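PDB 5CEC: Bd3459 from Bdellovibrio bacteriovorus, which acts as a predatory endopeptidase of the peptidase S13 family, probably cutting peptide links in peptidoglycan, and is bound by the ankyrin-repeat immunity protein Bd3460. Local coordinates for residues M120-I125 with T184-G189; E308-V313 with T366-V371; S316-L321 with N375-F380. The protein carries 1 engineered substitution. One frame throughout, in Å; residues are numbered along the deposited sequence.

Contact 1. Residues M120-I125 with T184-G189; sequences MSYFLI and TAISPG
The hydroxyl of Tyr122 is gripped by two polar groups: Arg118, one helical turn earlier, hydrogen-bonds to it through NH1, and a water lies 2.6 Å from Tyr122 OH at the edge of the ring, in its plane. That water also accepts a hydrogen bond of 2.9 Å from Ser187 N, so it links the helix residue to the backbone of 184-189, where the hydroxyl and the amide are too far apart to bond directly. Ser187 also touches the tyrosine with carbon, its CB lying 3.6 Å from Tyr122 OH.

Behind this polar end, Ile186 covers one face of the ring. Its CG2 methyl stands 4.0 Å from the ring centroid of Tyr122 and only 20° off the normal, a CH-pi contact displaced toward the rim at CE1. Isoleucine suits the place because it is branched: CG2, which lies anti to the backbone N, rests on the ring with CG1 close by at its rim, while CD1 at the end of the longer branch goes on to Ile125, meeting that side chain tip to tip with 3.9 Å between Ile186 CD1 and Ile125 CG2. Tyr122 and Ile186 themselves run past each other in opposite directions. On the helix, Ile125 also packs on Phe182 of helix 167-182, and Tyr122 on Tyr190 and Leu194 of helix 188-200.

Ser187 occupies the N-cap of helix 188-200. Its OG, anti to its own N at chi1 169°, accepts from Tyr190 N, and a sulfate ion, probably from the crystallisation liquor, lies about 4 Å from its side chain. The turn leading into helix 188-200 is therefore fixed on helix 118-130 by complementary means: an aliphatic residue seated on an aromatic face, and a single water that gives the neighbouring amide a partner and ties it to the phenol.

Contact 2. Residues E308-V313 with T366-V371; sequences EMMIKV and TLMGSV
Neither Met310 nor Met368 brings a flat group, so there are no faces or edges to cover; two flexible thioethers cross at about a right angle instead. The two sulfurs meet, Met310 SD 3.6 Å from Met368 SD. Beyond its sulfur, Met368 runs on to the helix backbone, where its CE methyl lies 3.3 Å from Met310 O and 3.7 Å from Met310 CB. The shape of each chain explains this. Beyond CB, Met368 is straight through chi2 (-174°) and bends at chi3, which gives it the reach to span from strand to helix, whereas Met310 is folded at chi2 and chi3 and leads its end away from the strand. Val313, one turn further along, borders the same methyl more loosely, with 4.4 Å from Val313 CG1 to Met368 CE.

Methionine suits this buried place because its unbranched, flexible chain can bend to fit a neighbour and its thioether needs no polar partner. Helix 72-84 adds a third side: Val75 touches Met310, and Val74 touches both Val313 and Met368. Met368 also lies near residues that fit an SxxK active-site pattern, and its backbone pairs with Lys357, which would belong to the accompanying KTG motif. A helix packed on an antiparallel sheet, beside helix 72-84, at whose start the likely SxxK motif lies (Ser70 just before it, Lys73 in its first turn), is characteristic of the penicillin-binding protein and beta-lactamase clan.

Contact 3. Residues S316-L321 with N375-F380; sequences SLDKSL and NGEIYF
Where helix 307-322 packs against strand 376-385 of the antiparallel sheet, Asp318 faces Tyr379 and Glu377, two residues that alternate along the strand and so project from the same side of it. The phenol of Tyr379 donates a hydrogen bond to the carboxylate, 2.6 Å from OH to Asp318 OD2, and Asp318 OD2 accepts with its anti lone pair, the one turned away from OD1. OD2 lies at the edge of the tyrosine ring and in its plane, although the carboxylate as a whole is turned 76° from the ring.

The same oxygen meets a second acid. Asp318 and Glu377 come from opposite directions, their carboxylate planes 82° apart, and Asp318 OD2 is only 2.6 Å from Glu377 OE2. So close an approach of two acids suggests that one of them holds a proton, which would relieve the repulsion between like charges. Glu377 reaches this point as an extended chain, its CG anti to the backbone N (chi1 177°); the short Asp318 side chain sets out from the helix toward the strand. A water donates to Asp318 OD1 at 2.7 Å and gives a weak, long bond of 3.5 Å to Glu377 OE2, spanning the pair.

Tyrosine suits its position because its ring can lie among helix side chains while its hydroxyl reaches a polar partner: Ile311, Leu314 and Tyr315 of the helix touch it. Elsewhere on the helix, Leu317 turns to helix 72-84, so the two helices pack together beside the sheet. An acid pair and a phenol thus join the helix to the early part of strand 376-385, a polar seam in the helix-on-sheet layer of a beta-lactamase-clan fold.

Contacts 2 and 3 are neighbours, their centres 9 Å apart, and both fix helix 307-322 onto one sheet. Their strands, 364-373 and 376-385, are consecutive in the chain and adjacent in that sheet, so the segments alternate along the sequence: two pieces of helix, then two strands. Backbone bonds probably join the contacts directly, Val371 N to Ile378 O and Gly369 O to Phe380 N, both 2.8 Å. Contact 1 comes earlier in the chain and lies on the opposite side of the chain's centre, about 39 Å from each of the others between centres, where helix 118-130 packs on a different, mixed sheet. It thus belongs to a separate region from the helix-and-sheet layer next to the likely active site.

Contact 1. Residues M120-I125 with T184-G189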
ATOM      1  N   MET A 120      17.495   5.708  -4.128  1.00 15.18           N
ATOM      2  CA  MET A 120      18.481   5.231  -5.099  1.00 14.82           C
ATOM      3  C   MET A 120      19.534   6.299  -5.428  1.00 15.27           C
ATOM      4  O   MET A 120      20.705   5.989  -5.632  1.00 15.94           O
ATOM      5  CB  MET A 120      17.805   4.657  -6.339  1.00 15.71           C
ATOM      6  CG  MET A 120      18.794   3.984  -7.249  1.00 15.32           C
ATOM      7  SD  MET A 120      19.608   2.583  -6.475  1.00 19.60           S
ATOM      8  CE  MET A 120      19.614   1.368  -7.771  1.00 18.57           C
ATOM      9  N   SER A 121      19.109   7.553  -5.456  1.00 15.70           N
ATOM     10  CA  SER A 121      20.020   8.667  -5.728  1.00 15.37           C
ATOM     11  C   SER A 121      21.035   8.793  -4.602  1.00 16.06           C
ATOM     12  O   SER A 121      22.226   8.971  -4.863  1.00 16.76           O
ATOM     13  CB  SER A 121      19.265   9.990  -5.904  1.00 15.93           C
ATOM     14  OG  SER A 121      18.496   9.972  -7.088  1.00 17.11           O
ATOM     15  N   TYR A 122      20.565   8.697  -3.357  1.00 15.12           N
ATOM     16  CA  TYR A 122      21.478   8.711  -2.219  1.00 16.58           C
ATOM     17  C   TYR A 122      22.495   7.589  -2.293  1.00 16.39           C
ATOM     18  O   TYR A 122      23.672   7.790  -2.018  1.00 17.10           O
ATOM     19  CB  TYR A 122      20.715   8.593  -0.896  1.00 16.70           C
ATOM     20  CG  TYR A 122      19.876   9.787  -0.454  1.00 16.83           C
ATOM     21  CD1 TYR A 122      19.914  11.024  -1.113  1.00 17.32           C
ATOM     22  CD2 TYR A 122      19.038   9.658   0.636  1.00 17.87           C
ATOM     23  CE1 TYR A 122      19.144  12.095  -0.685  1.00 18.26           C
ATOM     24  CE2 TYR A 122      18.267  10.713   1.072  1.00 18.13           C
ATOM     25  CZ  TYR A 122      18.324  11.922   0.424  1.00 18.00           C
ATOM     26  OH  TYR A 122      17.550  12.941   0.891  1.00 19.05           O
ATOM     27  N   PHE A 123      22.040   6.402  -2.659  1.00 15.99           N
ATOM     28  CA  PHE A 123      22.959   5.270  -2.830  1.00 15.34           C
ATOM     29  C   PHE A 123      23.949   5.529  -3.950  1.00 15.78           C
ATOM     30  O   PHE A 123      25.148   5.277  -3.794  1.00 17.50           O
ATOM     31  CB  PHE A 123      22.190   3.982  -3.065  1.00 15.89           C
ATOM     32  CG  PHE A 123      23.072   2.767  -3.180  1.00 16.13           C
ATOM     33  CD1 PHE A 123      23.765   2.260  -2.071  1.00 17.94           C
ATOM     34  CD2 PHE A 123      23.266   2.161  -4.396  1.00 17.44           C
ATOM     35  CE1 PHE A 123      24.604   1.165  -2.191  1.00 18.57           C
ATOM     36  CE2 PHE A 123      24.108   1.059  -4.515  1.00 18.17           C
ATOM     37  CZ  PHE A 123      24.781   0.570  -3.417  1.00 19.28           C
ATOM     38  N   LEU A 124      23.469   6.049  -5.067  1.00 15.46           N
ATOM     39  CA  LEU A 124      24.376   6.354  -6.164  1.00 16.54           C
ATOM     40  C   LEU A 124      25.441   7.377  -5.746  1.00 16.86           C
ATOM     41  O   LEU A 124      26.616   7.233  -6.100  1.00 17.17           O
ATOM     42  CB  LEU A 124      23.622   6.837  -7.403  1.00 16.22           C
ATOM     43  CG  LEU A 124      24.460   7.329  -8.588  1.00 16.49           C
ATOM     44  CD1 LEU A 124      25.488   6.278  -8.985  1.00 17.23           C
ATOM     45  CD2 LEU A 124      23.595   7.726  -9.751  1.00 17.88           C
ATOM     46  N   ILE A 125      25.014   8.412  -5.027  1.00 16.40           N
ATOM     47  CA  ILE A 125      25.959   9.433  -4.577  1.00 17.56           C
ATOM     48  C   ILE A 125      26.980   8.852  -3.612  1.00 18.86           C
ATOM     49  O   ILE A 125      28.190   9.152  -3.726  1.00 19.74           O
ATOM     50  CB  ILE A 125      25.237  10.671  -4.029  1.00 18.09           C
ATOM     51  CG1 ILE A 125      24.484  11.370  -5.156  1.00 19.59           C
ATOM     52  CG2 ILE A 125      26.215  11.643  -3.383  1.00 19.86           C
ATOM     53  CD1 ILE A 125      23.400  12.301  -4.702  1.00 21.36           C
ATOM     54  N   THR A 184      22.097  18.736  -4.926  1.00 19.98           N
ATOM     55  CA  THR A 184      22.065  19.659  -3.795  1.00 21.63           C
ATOM     56  C   THR A 184      22.195  18.913  -2.472  1.00 20.98           C
ATOM     57  O   THR A 184      22.058  17.697  -2.398  1.00 22.13           O
ATOM     58  CB  THR A 184      20.782  20.509  -3.815  1.00 23.09           C
ATOM     59  OG1 THR A 184      19.649  19.662  -3.603  1.00 23.93           O
ATOM     60  CG2 THR A 184      20.624  21.234  -5.152  1.00 23.83           C
ATOM     61  N   ALA A 185      22.426  19.666  -1.413  1.00 22.45           N
ATOM     62  CA  ALA A 185      22.743  19.114  -0.112  1.00 22.35           C
ATOM     63  C   ALA A 185      21.785  17.990   0.279  1.00 22.37           C
ATOM     64  O   ALA A 185      20.566  18.148   0.249  1.00 24.35           O
ATOM     65  CB  ALA A 185      22.730  20.201   0.946  1.00 24.86           C
ATOM     66  N   ILE A 186      22.356  16.867   0.674  1.00 22.52           N
ATOM     67  CA  ILE A 186      21.575  15.686   1.042  1.00 21.05           C
ATOM     68  C   ILE A 186      20.978  15.868   2.435  1.00 21.97           C
ATOM     69  O   ILE A 186      21.685  16.198   3.390  1.00 23.15           O
ATOM     70  CB  ILE A 186      22.453  14.426   0.969  1.00 22.18           C
ATOM     71  CG1 ILE A 186      22.652  14.075  -0.501  1.00 22.30           C
ATOM     72  CG2 ILE A 186      21.848  13.252   1.729  1.00 21.88           C
ATOM     73  CD1 ILE A 186      23.661  12.976  -0.758  1.00 23.99           C
ATOM     74  N   SER A 187      19.679  15.628   2.547  1.00 21.01           N
ATOM     75  CA  SER A 187      18.966  15.689   3.810  1.00 21.09           C
ATOM     76  C   SER A 187      19.570  14.744   4.843  1.00 20.13           C
ATOM     77  O   SER A 187      19.532  13.517   4.652  1.00 20.48           O
ATOM     78  CB  SER A 187      17.503  15.292   3.607  1.00 22.11           C
ATOM     79  OG  SER A 187      16.867  15.099   4.838  1.00 24.88           O
ATOM     80  N   PRO A 188      20.097  15.299   5.947  1.00 23.90           N
ATOM     81  CA  PRO A 188      20.660  14.364   6.931  1.00 23.18           C
ATOM     82  C   PRO A 188      19.661  13.379   7.549  1.00 22.88           C
ATOM     83  O   PRO A 188      20.019  12.237   7.829  1.00 23.25           O
ATOM     84  CB  PRO A 188      21.306  15.271   7.975  1.00 25.20           C
ATOM     85  CG  PRO A 188      21.425  16.592   7.323  1.00 28.59           C
ATOM     86  CD  PRO A 188      20.403  16.707   6.264  1.00 25.73           C
ATOM     87  N   GLY A 189      18.414  13.795   7.706  1.00 23.58           N
ATOM     88  CA  GLY A 189      17.411  12.933   8.318  1.00 23.55           C
ATOM     89  C   GLY A 189      17.029  11.790   7.391  1.00 23.12           C
ATOM     90  O   GLY A 189      17.101  10.610   7.779  1.00 25.54           O
TER
HETATM   91  O   HOH W   1      18.098  15.393   0.068  1.00 20.79           O

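Contact 2. Residues E308-V313 with T366-V371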
ATOM      1  N   GLU A 308     -13.355 -13.935 -11.200  1.00 17.64           N
ATOM      2  CA  GLU A 308     -12.688 -15.122 -11.749  1.00 18.97           C
ATOM      3  C   GLU A 308     -11.309 -14.803 -12.316  1.00 17.25           C
ATOM      4  O   GLU A 308     -10.338 -15.534 -12.078  1.00 18.77           O
ATOM      5  CB  GLU A 308     -13.527 -15.815 -12.837  1.00 21.87           C
ATOM      6  CG  GLU A 308     -14.697 -16.599 -12.298  1.00 26.73           C
ATOM      7  CD  GLU A 308     -15.374 -17.475 -13.337  1.00 33.82           C
ATOM      8  OE1 GLU A 308     -14.979 -17.463 -14.525  1.00 41.99           O
ATOM      9  OE2 GLU A 308     -16.311 -18.203 -12.958  1.00 41.30           O
ATOM     10  N   MET A 309     -11.207 -13.680 -13.034  1.00 17.09           N
ATOM     11  CA  MET A 309      -9.924 -13.273 -13.593  1.00 17.00           C
ATOM     12  C   MET A 309      -8.887 -13.036 -12.482  1.00 16.15           C
ATOM     13  O   MET A 309      -7.693 -13.330 -12.650  1.00 17.12           O
ATOM     14  CB  MET A 309     -10.058 -12.029 -14.467  1.00 18.89           C
ATOM     15  CG  MET A 309     -10.508 -12.310 -15.884  1.00 23.59           C
ATOM     16  SD  MET A 309      -9.362 -13.317 -16.853  1.00 28.82           S
ATOM     17  CE  MET A 309      -7.792 -12.708 -16.320  1.00 21.63           C
ATOM     18  N   MET A 310      -9.317 -12.464 -11.355  1.00 16.83           N
ATOM     19  CA  MET A 310      -8.398 -12.276 -10.242  1.00 16.15           C
ATOM     20  C   MET A 310      -7.848 -13.598  -9.686  1.00 15.26           C
ATOM     21  O   MET A 310      -6.665 -13.714  -9.365  1.00 15.91           O
ATOM     22  CB  MET A 310      -9.059 -11.415  -9.163  1.00 16.08           C
ATOM     23  CG  MET A 310      -9.386  -9.998  -9.600  1.00 16.71           C
ATOM     24  SD  MET A 310      -7.973  -9.057 -10.260  1.00 17.44           S
ATOM     25  CE  MET A 310      -8.083  -9.353 -12.018  1.00 18.56           C
ATOM     26  N   ILE A 311      -8.699 -14.611  -9.591  1.00 15.79           N
ATOM     27  CA  ILE A 311      -8.246 -15.937  -9.172  1.00 16.63           C
ATOM     28  C   ILE A 311      -7.243 -16.500 -10.183  1.00 16.07           C
ATOM     29  O   ILE A 311      -6.215 -17.025  -9.794  1.00 17.33           O
ATOM     30  CB  ILE A 311      -9.416 -16.893  -8.994  1.00 18.01           C
ATOM     31  CG1 ILE A 311     -10.404 -16.338  -7.948  1.00 18.35           C
ATOM     32  CG2 ILE A 311      -8.902 -18.275  -8.621  1.00 18.16           C
ATOM     33  CD1 ILE A 311      -9.806 -16.137  -6.560  1.00 17.74           C
ATOM     34  N   LYS A 312      -7.523 -16.369 -11.469  1.00 16.45           N
ATOM     35  CA  LYS A 312      -6.601 -16.859 -12.500  1.00 16.89           C
ATOM     36  C   LYS A 312      -5.246 -16.173 -12.455  1.00 15.97           C
ATOM     37  O   LYS A 312      -4.194 -16.789 -12.579  1.00 17.17           O
ATOM     38  CB  LYS A 312      -7.182 -16.734 -13.894  1.00 18.51           C
ATOM     39  CG  LYS A 312      -8.415 -17.598 -14.154  1.00 21.54           C
ATOM     40  CD  LYS A 312      -9.003 -17.324 -15.530  1.00 26.24           C
ATOM     41  CE  LYS A 312      -8.147 -17.895 -16.648  1.00 31.75           C
ATOM     42  NZ  LYS A 312      -8.195 -19.389 -16.752  1.00 37.86           N
ATOM     43  N   VAL A 313      -5.283 -14.873 -12.177  1.00 16.35           N
ATOM     44  CA  VAL A 313      -4.053 -14.109 -12.012  1.00 16.14           C
ATOM     45  C   VAL A 313      -3.250 -14.629 -10.830  1.00 15.46           C
ATOM     46  O   VAL A 313      -2.020 -14.803 -10.945  1.00 16.26           O
ATOM     47  CB  VAL A 313      -4.376 -12.599 -11.879  1.00 15.47           C
ATOM     48  CG1 VAL A 313      -3.194 -11.804 -11.334  1.00 16.15           C
ATOM     49  CG2 VAL A 313      -4.812 -12.051 -13.230  1.00 16.78           C
ATOM     50  N   THR A 366     -11.569  -3.348  -2.336  1.00 12.70           N
ATOM     51  CA  THR A 366     -11.250  -4.670  -2.842  1.00 12.95           C
ATOM     52  C   THR A 366     -10.093  -5.290  -2.056  1.00 12.49           C
ATOM     53  O   THR A 366      -9.290  -4.617  -1.409  1.00 14.10           O
ATOM     54  CB  THR A 366     -10.900  -4.561  -4.332  1.00 13.79           C
ATOM     55  OG1 THR A 366      -9.751  -3.736  -4.494  1.00 14.20           O
ATOM     56  CG2 THR A 366     -12.050  -4.023  -5.148  1.00 13.95           C
ATOM     57  N   LEU A 367      -9.980  -6.610  -2.184  1.00 12.75           N
ATOM     58  CA  LEU A 367      -8.889  -7.403  -1.582  1.00 13.28           C
ATOM     59  C   LEU A 367      -8.724  -8.669  -2.384  1.00 13.61           C
ATOM     60  O   LEU A 367      -9.734  -9.300  -2.722  1.00 15.59           O
ATOM     61  CB  LEU A 367      -9.198  -7.750  -0.121  1.00 13.31           C
ATOM     62  CG  LEU A 367      -8.049  -8.230   0.728  1.00 14.82           C
ATOM     63  CD1 LEU A 367      -7.089  -7.101   1.056  1.00 15.57           C
ATOM     64  CD2 LEU A 367      -8.551  -8.876   1.983  1.00 15.47           C
ATOM     65  N   MET A 368      -7.491  -9.086  -2.629  1.00 13.33           N
ATOM     66  CA  MET A 368      -7.261 -10.391  -3.235  1.00 13.56           C
ATOM     67  C   MET A 368      -5.960 -10.960  -2.694  1.00 13.57           C
ATOM     68  O   MET A 368      -5.039 -10.216  -2.323  1.00 15.09           O
ATOM     69  CB  MET A 368      -7.258 -10.322  -4.758  1.00 14.85           C
ATOM     70  CG  MET A 368      -6.047  -9.662  -5.376  1.00 15.92           C
ATOM     71  SD  MET A 368      -6.124  -9.419  -7.170  1.00 16.83           S
ATOM     72  CE  MET A 368      -5.637 -11.020  -7.723  1.00 18.34           C
ATOM     73  N   GLY A 369      -5.822 -12.278  -2.770  1.00 13.87           N
ATOM     74  CA  GLY A 369      -4.606 -12.913  -2.281  1.00 14.36           C
ATOM     75  C   GLY A 369      -4.826 -14.371  -1.994  1.00 15.31           C
ATOM     76  O   GLY A 369      -5.660 -15.058  -2.629  1.00 16.43           O
ATOM     77  N   SER A 370      -4.039 -14.853  -1.045  1.00 15.62           N
ATOM     78  CA  SER A 370      -4.135 -16.212  -0.581  1.00 16.43           C
ATOM     79  C   SER A 370      -4.280 -16.254   0.925  1.00 16.43           C
ATOM     80  O   SER A 370      -3.737 -15.413   1.669  1.00 17.56           O
ATOM     81  CB  SER A 370      -2.892 -17.004  -0.994  1.00 17.72           C
ATOM     82  OG  SER A 370      -1.748 -16.571  -0.283  1.00 19.32           O
ATOM     83  N   VAL A 371      -5.022 -17.264   1.372  1.00 17.68           N
ATOM     84  CA  VAL A 371      -5.066 -17.616   2.781  1.00 17.55           C
ATOM     85  C   VAL A 371      -4.475 -19.002   2.985  1.00 19.13           C
ATOM     86  O   VAL A 371      -4.732 -19.910   2.190  1.00 20.38           O
ATOM     87  CB  VAL A 371      -6.504 -17.538   3.373  1.00 18.35           C
ATOM     88  CG1 VAL A 371      -7.040 -16.101   3.370  1.00 17.62           C
ATOM     89  CG2 VAL A 371      -7.493 -18.456   2.679  1.00 18.95           C
TER

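Contact 3. Residues S316-L321 with N375-F380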
ATOM      1  N   SER A 316      -1.673 -18.042 -11.712  1.00 17.00           N
ATOM      2  CA  SER A 316      -0.569 -17.856 -12.652  1.00 17.43           C
ATOM      3  C   SER A 316       0.648 -17.201 -12.022  1.00 17.70           C
ATOM      4  O   SER A 316       1.785 -17.573 -12.331  1.00 18.33           O
ATOM      5  CB  SER A 316      -1.037 -17.089 -13.895  1.00 17.88           C
ATOM      6  OG  SER A 316      -1.985 -17.831 -14.631  1.00 21.38           O
ATOM      7  N   LEU A 317       0.435 -16.201 -11.151  1.00 16.34           N
ATOM      8  CA  LEU A 317       1.523 -15.560 -10.462  1.00 16.62           C
ATOM      9  C   LEU A 317       2.231 -16.549  -9.554  1.00 16.60           C
ATOM     10  O   LEU A 317       3.478 -16.592  -9.509  1.00 17.52           O
ATOM     11  CB  LEU A 317       0.987 -14.355  -9.679  1.00 16.52           C
ATOM     12  CG  LEU A 317       2.024 -13.589  -8.849  1.00 16.08           C
ATOM     13  CD1 LEU A 317       3.196 -13.082  -9.688  1.00 16.12           C
ATOM     14  CD2 LEU A 317       1.345 -12.421  -8.167  1.00 16.11           C
ATOM     15  N   ASP A 318       1.449 -17.294  -8.776  1.00 16.67           N
ATOM     16  CA  ASP A 318       2.004 -18.308  -7.893  1.00 17.79           C
ATOM     17  C   ASP A 318       2.844 -19.316  -8.700  1.00 18.37           C
ATOM     18  O   ASP A 318       3.958 -19.691  -8.287  1.00 20.40           O
ATOM     19  CB  ASP A 318       0.890 -19.002  -7.112  1.00 19.06           C
ATOM     20  CG  ASP A 318       1.263 -19.377  -5.691  1.00 20.64           C
ATOM     21  OD1 ASP A 318       2.385 -19.092  -5.222  1.00 24.14           O
ATOM     22  OD2 ASP A 318       0.383 -19.978  -5.031  1.00 25.17           O
ATOM     23  N   LYS A 319       2.337 -19.727  -9.854  1.00 19.54           N
ATOM     24  CA  LYS A 319       3.017 -20.730 -10.683  1.00 20.40           C
ATOM     25  C   LYS A 319       4.354 -20.178 -11.163  1.00 19.44           C
ATOM     26  O   LYS A 319       5.387 -20.851 -11.043  1.00 20.97           O
ATOM     27  CB  LYS A 319       2.169 -21.125 -11.886  1.00 21.02           C
ATOM     28  CG  LYS A 319       2.831 -22.199 -12.753  1.00 23.63           C
ATOM     29  CD  LYS A 319       1.913 -22.561 -13.892  1.00 27.86           C
ATOM     30  CE  LYS A 319       2.555 -23.574 -14.808  1.00 29.69           C
ATOM     31  NZ  LYS A 319       1.682 -23.897 -15.972  1.00 33.77           N
ATOM     32  N   SER A 320       4.351 -18.937 -11.659  1.00 18.87           N
ATOM     33  CA  SER A 320       5.575 -18.332 -12.174  1.00 18.83           C
ATOM     34  C   SER A 320       6.605 -18.105 -11.054  1.00 17.92           C
ATOM     35  O   SER A 320       7.810 -18.347 -11.243  1.00 21.00           O
ATOM     36  CB  SER A 320       5.257 -17.029 -12.903  1.00 20.23           C
ATOM     37  OG  SER A 320       4.466 -17.277 -14.077  1.00 22.42           O
ATOM     38  N   LEU A 321       6.152 -17.647  -9.888  1.00 17.71           N
ATOM     39  CA  LEU A 321       7.054 -17.495  -8.747  1.00 18.15           C
ATOM     40  C   LEU A 321       7.612 -18.827  -8.258  1.00 19.61           C
ATOM     41  O   LEU A 321       8.800 -18.914  -7.949  1.00 20.22           O
ATOM     42  CB  LEU A 321       6.347 -16.783  -7.598  1.00 18.18           C
ATOM     43  CG  LEU A 321       6.007 -15.316  -7.878  1.00 18.14           C
ATOM     44  CD1 LEU A 321       5.054 -14.819  -6.798  1.00 19.89           C
ATOM     45  CD2 LEU A 321       7.264 -14.446  -7.952  1.00 19.73           C
ATOM     46  N   ASN A 375      -6.497 -26.640   5.887  1.00 25.92           N
ATOM     47  CA  ASN A 375      -6.690 -27.347   4.615  1.00 27.39           C
ATOM     48  C   ASN A 375      -5.797 -26.968   3.428  1.00 27.72           C
ATOM     49  O   ASN A 375      -5.914 -27.610   2.373  1.00 31.15           O
ATOM     50  CB  ASN A 375      -8.113 -27.184   4.126  1.00 29.46           C
ATOM     51  CG  ASN A 375      -9.123 -27.870   5.005  1.00 33.84           C
ATOM     52  OD1 ASN A 375      -8.780 -28.598   5.941  1.00 35.65           O
ATOM     53  ND2 ASN A 375     -10.396 -27.633   4.708  1.00 37.37           N
ATOM     54  N   GLY A 376      -4.881 -26.026   3.596  1.00 24.83           N
ATOM     55  CA  GLY A 376      -3.980 -25.604   2.526  1.00 24.68           C
ATOM     56  C   GLY A 376      -4.228 -24.178   2.048  1.00 22.09           C
ATOM     57  O   GLY A 376      -4.978 -23.395   2.661  1.00 24.59           O
ATOM     58  N   GLU A 377      -3.554 -23.857   0.951  1.00 23.86           N
ATOM     59  CA  GLU A 377      -3.494 -22.521   0.412  1.00 21.65           C
ATOM     60  C   GLU A 377      -4.725 -22.310  -0.445  1.00 20.70           C
ATOM     61  O   GLU A 377      -5.026 -23.124  -1.312  1.00 22.56           O
ATOM     62  CB  GLU A 377      -2.248 -22.365  -0.447  1.00 23.46           C
ATOM     63  CG  GLU A 377      -2.104 -21.021  -1.135  1.00 25.56           C
ATOM     64  CD  GLU A 377      -0.965 -20.936  -2.153  1.00 28.37           C
ATOM     65  OE1 GLU A 377      -0.349 -21.953  -2.515  1.00 35.23           O
ATOM     66  OE2 GLU A 377      -0.700 -19.828  -2.620  1.00 29.19           O
ATOM     67  N   ILE A 378      -5.450 -21.228  -0.199  1.00 20.22           N
ATOM     68  CA  ILE A 378      -6.665 -20.915  -0.947  1.00 19.63           C
ATOM     69  C   ILE A 378      -6.547 -19.511  -1.527  1.00 18.33           C
ATOM     70  O   ILE A 378      -6.286 -18.543  -0.795  1.00 18.63           O
ATOM     71  CB  ILE A 378      -7.915 -21.007  -0.077  1.00 21.10           C
ATOM     72  CG1 ILE A 378      -8.005 -22.347   0.648  1.00 23.95           C
ATOM     73  CG2 ILE A 378      -9.177 -20.757  -0.906  1.00 20.15           C
ATOM     74  CD1 ILE A 378      -9.090 -22.390   1.658  1.00 26.40           C
ATOM     75  N   TYR A 379      -6.764 -19.364  -2.840  1.00 17.66           N
ATOM     76  CA  TYR A 379      -6.834 -18.033  -3.460  1.00 17.42           C
ATOM     77  C   TYR A 379      -8.210 -17.418  -3.257  1.00 17.20           C
ATOM     78  O   TYR A 379      -9.229 -18.122  -3.250  1.00 18.34           O
ATOM     79  CB  TYR A 379      -6.596 -18.125  -4.983  1.00 17.56           C
ATOM     80  CG  TYR A 379      -5.310 -18.812  -5.367  1.00 17.24           C
ATOM     81  CD1 TYR A 379      -4.089 -18.358  -4.877  1.00 18.68           C
ATOM     82  CD2 TYR A 379      -5.294 -19.921  -6.216  1.00 18.71           C
ATOM     83  CE1 TYR A 379      -2.906 -18.976  -5.210  1.00 20.04           C
ATOM     84  CE2 TYR A 379      -4.112 -20.539  -6.559  1.00 20.52           C
ATOM     85  CZ  TYR A 379      -2.919 -20.087  -6.043  1.00 20.04           C
ATOM     86  OH  TYR A 379      -1.740 -20.722  -6.363  1.00 22.49           O
ATOM     87  N   PHE A 380      -8.257 -16.103  -3.076  1.00 15.92           N
ATOM     88  CA  PHE A 380      -9.530 -15.421  -2.942  1.00 16.59           C
ATOM     89  C   PHE A 380      -9.483 -14.049  -3.576  1.00 14.19           C
ATOM     90  O   PHE A 380      -8.413 -13.466  -3.746  1.00 15.30           O
ATOM     91  CB  PHE A 380      -9.898 -15.279  -1.442  1.00 17.19           C
ATOM     92  CG  PHE A 380      -9.088 -14.244  -0.716  1.00 16.61           C
ATOM     93  CD1 PHE A 380      -9.490 -12.924  -0.714  1.00 16.52           C
ATOM     94  CD2 PHE A 380      -7.875 -14.573  -0.106  1.00 16.31           C
ATOM     95  CE1 PHE A 380      -8.716 -11.957  -0.097  1.00 15.97           C
ATOM     96  CE2 PHE A 380      -7.104 -13.611   0.484  1.00 15.08           C
ATOM     97  CZ  PHE A 380      -7.529 -12.313   0.493  1.00 16.12           C
TER
HETATM   98  O   HOH W   2       2.561 -18.654  -2.575  1.00 20.56           O